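Local structure of Endoglucanase(Endo-1,4-beta-glucanase)protein (Pseudomonas stutzeri, 6R2J) at residues A[27-38]-A[57-66]. The protein probably hydrolyses beta-1,4-glycosidic bonds in cellulose and related glucans, as other family 5 endoglucanases do, and binds cellobiose. Sequence-based numbering, arbitrary orientation.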
loop_
_atom_site.group_PDB
_atom_site.type_symbol
_atom_site.label_atom_id
_atom_site.label_comp_id
_atom_site.label_asym_id
_atom_site.label_seq_id
_atom_site.Cartn_x
_atom_site.Cartn_y
_atom_site.Cartn_z
ATOM N N ILE A 27 15.986 2.982 -13.063
ATOM C CA ILE A 27 16.895 1.942 -13.522
ATOM C C ILE A 27 16.046 0.698 -13.780
ATOM O O ILE A 27 15.672 -0.031 -12.847
ATOM C CB ILE A 27 18.046 1.696 -12.531
ATOM C CG1 ILE A 27 18.732 3.032 -12.205
ATOM C CG2 ILE A 27 19.078 0.684 -13.111
ATOM C CD1 ILE A 27 19.827 2.948 -11.179
ATOM N N THR A 28 15.724 0.457 -15.064
ATOM C CA THR A 28 15.027 -0.760 -15.441
ATOM C C THR A 28 15.800 -1.512 -16.514
ATOM O O THR A 28 16.333 -0.900 -17.447
ATOM C CB THR A 28 13.617 -0.475 -15.946
ATOM O OG1 THR A 28 13.672 0.363 -17.112
ATOM C CG2 THR A 28 12.840 0.207 -14.830
ATOM N N PRO A 29 15.847 -2.838 -16.424
ATOM C CA PRO A 29 15.230 -3.604 -15.329
ATOM C C PRO A 29 16.038 -3.477 -14.030
ATOM O O PRO A 29 15.522 -3.725 -12.915
ATOM C CB PRO A 29 15.207 -5.037 -15.856
ATOM C CG PRO A 29 16.227 -5.060 -16.955
ATOM C CD PRO A 29 16.322 -3.683 -17.528
ATOM N N GLY A 30 17.290 -3.051 -14.169
ATOM C CA GLY A 30 18.174 -3.073 -13.027
ATOM C C GLY A 30 18.472 -4.498 -12.579
ATOM O O GLY A 30 18.010 -5.485 -13.163
ATOM N N LYS A 31 19.258 -4.611 -11.504
ATOM C CA LYS A 31 19.607 -5.907 -10.955
ATOM C C LYS A 31 19.143 -6.043 -9.504
ATOM O O LYS A 31 19.357 -5.147 -8.689
ATOM C CB LYS A 31 21.120 -6.124 -11.003
ATOM C CG LYS A 31 21.686 -6.274 -12.391
ATOM C CD LYS A 31 23.171 -6.528 -12.329
ATOM C CE LYS A 31 23.955 -5.532 -11.507
ATOM N NZ LYS A 31 25.404 -5.937 -11.338
ATOM N N ASN A 32 18.501 -7.157 -9.199
ATOM C CA ASN A 32 18.233 -7.487 -7.810
ATOM C C ASN A 32 19.544 -7.553 -7.047
ATOM O O ASN A 32 20.534 -8.135 -7.508
ATOM C CB ASN A 32 17.499 -8.831 -7.762
ATOM C CG ASN A 32 17.159 -9.256 -6.374
ATOM O OD1 ASN A 32 17.056 -8.430 -5.462
ATOM N ND2 ASN A 32 16.934 -10.559 -6.202
ATOM N N GLY A 33 19.552 -6.935 -5.882
ATOM C CA GLY A 33 20.735 -6.915 -5.048
ATOM C C GLY A 33 21.612 -5.691 -5.228
ATOM O O GLY A 33 22.541 -5.475 -4.426
ATOM N N THR A 34 21.362 -4.894 -6.262
ATOM C CA THR A 34 22.137 -3.695 -6.526
ATOM C C THR A 34 21.223 -2.484 -6.498
ATOM O O THR A 34 21.424 -1.587 -5.685
ATOM C CB THR A 34 22.797 -3.811 -7.900
ATOM O OG1 THR A 34 23.610 -4.982 -7.942
ATOM C CG2 THR A 34 23.627 -2.584 -8.183
ATOM N N HIS A 35 20.217 -2.458 -7.372
ATOM C CA HIS A 35 19.299 -1.349 -7.539
ATOM C C HIS A 35 18.031 -1.519 -6.741
ATOM O O HIS A 35 17.456 -0.530 -6.290
ATOM C CB HIS A 35 18.958 -1.204 -9.021
ATOM C CG HIS A 35 20.171 -1.143 -9.891
ATOM N ND1 HIS A 35 20.515 -2.157 -10.759
ATOM C CD2 HIS A 35 21.129 -0.197 -10.022
ATOM C CE1 HIS A 35 21.635 -1.841 -11.385
ATOM N NE2 HIS A 35 22.039 -0.663 -10.940
ATOM N N TYR A 36 17.606 -2.754 -6.539
ATOM C CA TYR A 36 16.441 -3.061 -5.737
ATOM C C TYR A 36 16.742 -4.346 -4.982
ATOM O O TYR A 36 17.759 -5.006 -5.204
ATOM C CB TYR A 36 15.173 -3.168 -6.591
ATOM C CG TYR A 36 15.171 -4.337 -7.575
ATOM C CD1 TYR A 36 14.752 -5.601 -7.175
ATOM C CD2 TYR A 36 15.600 -4.182 -8.898
ATOM C CE1 TYR A 36 14.744 -6.649 -8.040
ATOM C CE2 TYR A 36 15.593 -5.234 -9.766
ATOM C CZ TYR A 36 15.161 -6.476 -9.336
ATOM O OH TYR A 36 15.134 -7.542 -10.208
ATOM N N PHE A 37 15.864 -4.667 -4.044
ATOM C CA PHE A 37 16.118 -5.712 -3.068
ATOM C C PHE A 37 14.781 -6.330 -2.689
ATOM O O PHE A 37 13.754 -5.661 -2.647
ATOM C CB PHE A 37 16.751 -5.180 -1.761
ATOM C CG PHE A 37 17.787 -4.146 -1.983
ATOM C CD1 PHE A 37 18.992 -4.503 -2.531
ATOM C CD2 PHE A 37 17.549 -2.811 -1.705
ATOM C CE1 PHE A 37 19.959 -3.560 -2.783
ATOM C CE2 PHE A 37 18.495 -1.875 -1.980
ATOM C CZ PHE A 37 19.707 -2.247 -2.491
ATOM N N TYR A 38 14.822 -7.568 -2.389
ATOM C CA TYR A 38 13.739 -8.357 -1.833
ATOM C C TYR A 38 14.047 -8.780 -0.391
ATOM O O TYR A 38 15.199 -9.002 -0.017
ATOM C CB TYR A 38 13.514 -9.583 -2.728
ATOM C CG TYR A 38 12.528 -9.293 -3.844
ATOM C CD1 TYR A 38 12.894 -8.562 -4.949
ATOM C CD2 TYR A 38 11.212 -9.730 -3.765
ATOM C CE1 TYR A 38 11.984 -8.297 -5.963
ATOM C CE2 TYR A 38 10.287 -9.460 -4.765
ATOM C CZ TYR A 38 10.668 -8.756 -5.867
ATOM O OH TYR A 38 9.731 -8.491 -6.851
ATOM N N PHE A 57 3.465 -4.666 -0.175
ATOM C CA PHE A 57 4.745 -4.916 -0.831
ATOM C C PHE A 57 4.819 -4.299 -2.217
ATOM O O PHE A 57 4.283 -4.877 -3.182
ATOM C CB PHE A 57 5.034 -6.411 -0.902
ATOM C CG PHE A 57 6.426 -6.704 -1.358
ATOM C CD1 PHE A 57 7.488 -6.519 -0.487
ATOM C CD2 PHE A 57 6.689 -7.087 -2.656
ATOM C CE1 PHE A 57 8.808 -6.758 -0.872
ATOM C CE2 PHE A 57 8.023 -7.294 -3.066
ATOM C CZ PHE A 57 9.069 -7.150 -2.164
ATOM N N PRO A 58 5.500 -3.147 -2.374
ATOM C CA PRO A 58 5.659 -2.550 -3.713
ATOM C C PRO A 58 6.597 -3.341 -4.638
ATOM O O PRO A 58 7.641 -3.867 -4.226
ATOM C CB PRO A 58 6.212 -1.140 -3.425
ATOM C CG PRO A 58 5.901 -0.877 -1.957
ATOM C CD PRO A 58 5.940 -2.234 -1.288
ATOM N N PHE A 59 6.208 -3.393 -5.912
ATOM C CA PHE A 59 7.009 -3.877 -7.019
ATOM C C PHE A 59 6.664 -2.959 -8.188
ATOM O O PHE A 59 5.703 -2.159 -8.131
ATOM C CB PHE A 59 6.717 -5.357 -7.239
ATOM C CG PHE A 59 5.383 -5.600 -7.852
ATOM C CD1 PHE A 59 4.249 -5.606 -7.069
ATOM C CD2 PHE A 59 5.253 -5.727 -9.238
ATOM C CE1 PHE A 59 3.000 -5.795 -7.642
ATOM C CE2 PHE A 59 4.031 -5.896 -9.825
ATOM C CZ PHE A 59 2.896 -5.956 -9.031
ATOM N N ILE A 60 7.450 -3.049 -9.266
ATOM C CA ILE A 60 7.134 -2.265 -10.454
ATOM C C ILE A 60 6.826 -3.157 -11.651
ATOM O O ILE A 60 7.397 -4.238 -11.832
ATOM C CB ILE A 60 8.155 -1.148 -10.783
ATOM C CG1 ILE A 60 9.540 -1.732 -11.075
ATOM C CG2 ILE A 60 8.180 -0.102 -9.612
ATOM C CD1 ILE A 60 10.539 -0.682 -11.528
ATOM N N TRP A 61 5.914 -2.674 -12.478
ATOM C CA TRP A 61 5.519 -3.394 -13.685
ATOM C C TRP A 61 6.725 -3.660 -14.597
ATOM O O TRP A 61 6.877 -4.767 -15.136
ATOM C CB TRP A 61 4.387 -2.591 -14.348
ATOM C CG TRP A 61 3.804 -3.132 -15.585
ATOM C CD1 TRP A 61 4.128 -4.301 -16.243
ATOM C CD2 TRP A 61 2.788 -2.494 -16.364
ATOM N NE1 TRP A 61 3.382 -4.405 -17.391
ATOM C CE2 TRP A 61 2.541 -3.322 -17.484
ATOM C CE3 TRP A 61 2.062 -1.296 -16.225
ATOM C CZ2 TRP A 61 1.600 -2.999 -18.446
ATOM C CZ3 TRP A 61 1.149 -0.969 -17.197
ATOM C CH2 TRP A 61 0.932 -1.815 -18.305
ATOM N N GLU A 62 7.638 -2.685 -14.700
ATOM C CA GLU A 62 8.774 -2.791 -15.607
ATOM C C GLU A 62 9.691 -3.961 -15.266
ATOM O O GLU A 62 10.426 -4.433 -16.135
ATOM C CB GLU A 62 9.551 -1.472 -15.583
ATOM C CG GLU A 62 8.807 -0.299 -16.232
ATOM C CD GLU A 62 7.910 0.489 -15.259
ATOM O OE1 GLU A 62 7.701 0.032 -14.120
ATOM O OE2 GLU A 62 7.396 1.568 -15.645
ATOM N N ARG A 63 9.677 -4.440 -14.035
ATOM C CA ARG A 63 10.513 -5.568 -13.666
ATOM C C ARG A 63 9.794 -6.901 -13.811
ATOM O O ARG A 63 10.477 -7.927 -13.897
ATOM C CB ARG A 63 11.102 -5.349 -12.255
ATOM C CG ARG A 63 12.158 -4.250 -12.220
ATOM C CD ARG A 63 12.616 -3.845 -10.820
ATOM N NE ARG A 63 13.650 -2.801 -10.931
ATOM C CZ ARG A 63 13.820 -1.762 -10.107
ATOM N NH1 ARG A 63 13.051 -1.599 -9.054
ATOM N NH2 ARG A 63 14.801 -0.887 -10.330
ATOM N N VAL A 64 8.447 -6.914 -13.783
ATOM C CA VAL A 64 7.690 -8.147 -14.059
ATOM C C VAL A 64 7.468 -8.327 -15.555
ATOM O O VAL A 64 7.290 -9.462 -16.017
ATOM C CB VAL A 64 6.344 -8.314 -13.313
ATOM C CG1 VAL A 64 6.576 -8.408 -11.801
ATOM C CG2 VAL A 64 5.365 -7.209 -13.719
ATOM N N GLN A 65 7.430 -7.226 -16.314
ATOM C CA GLN A 65 7.261 -7.257 -17.766
ATOM C C GLN A 65 8.178 -6.187 -18.361
ATOM O O GLN A 65 7.854 -4.996 -18.357
ATOM C CB GLN A 65 5.805 -7.045 -18.165
ATOM C CG GLN A 65 5.541 -7.388 -19.631
ATOM C CD GLN A 65 4.074 -7.293 -20.002
ATOM O OE1 GLN A 65 3.355 -6.455 -19.473
ATOM N NE2 GLN A 65 3.617 -8.168 -20.888
ATOM N N HIS A 66 9.314 -6.610 -18.913
ATOM C CA HIS A 66 10.270 -5.631 -19.419
ATOM C C HIS A 66 9.724 -4.830 -20.600
ATOM O O HIS A 66 10.154 -3.695 -20.836
ATOM C CB HIS A 66 11.559 -6.332 -19.866
ATOM C CG HIS A 66 12.393 -6.861 -18.739
ATOM N ND1 HIS A 66 13.618 -7.466 -18.935
ATOM C CD2 HIS A 66 12.163 -6.904 -17.407
ATOM C CE1 HIS A 66 14.111 -7.846 -17.770
ATOM N NE2 HIS A 66 13.240 -7.532 -16.828
#
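Arg63 reaches from the short, weakly bonded helical turn 61-64 into the loop 27-38 and bonds to two of its backbone carbonyls. Its NE donates to Pro29 O at 2.9 Å, close to the guanidinium plane and fairly straight at 157°. Its NH2 donates to Ile27 O at 2.8 Å, more bent at 134° and tilted from that plane. NH1 turns to Phe23 O and Ala21 O, earlier in the same loop. Each of the three guanidinium nitrogens thus donates to at least one backbone carbonyl. The chain runs extended from CG to NE, which brings the guanidinium to the carbonyls of Ile27 and Pro29.

Tyr36 lies over one face of the guanidinium, its CD2 3.2 Å from Arg63 CZ, with the planes 31° apart. Arg63 CD sits over the tyrosine ring in a CH-pi contact. Ile60 CD1 covers the other guanidinium face. With an alanine here in place of Arg63, the carbonyls of Ile27 and Pro29, and those held by NH1, would probably lose these donors, and the Tyr36 ring its cover on that side.

Tyr36 OH bonds to Gln76 NE2 and Tyr38 OH to Gln76 OE1, on helix 74-89. The Tyr38 and Phe57 rings meet obliquely, CE2 to CE2 at 3.6 Å. Pro29, which follows a cis peptide bond, lays CB and CG over the His66 ring, with CB 3.3 Å from NE2. Thr28 CG2 touches Glu62 CB at 3.8 Å. The Glu62 carboxylate is satisfied by His105 N and Asn100 ND2.

The contact joins two consecutive beta-alpha loops, those after strands 14-18 and 54-59. Such packing at the C-terminal ends of parallel strands is typical of the (beta/alpha)8 TIM barrel of family 5 cellulases.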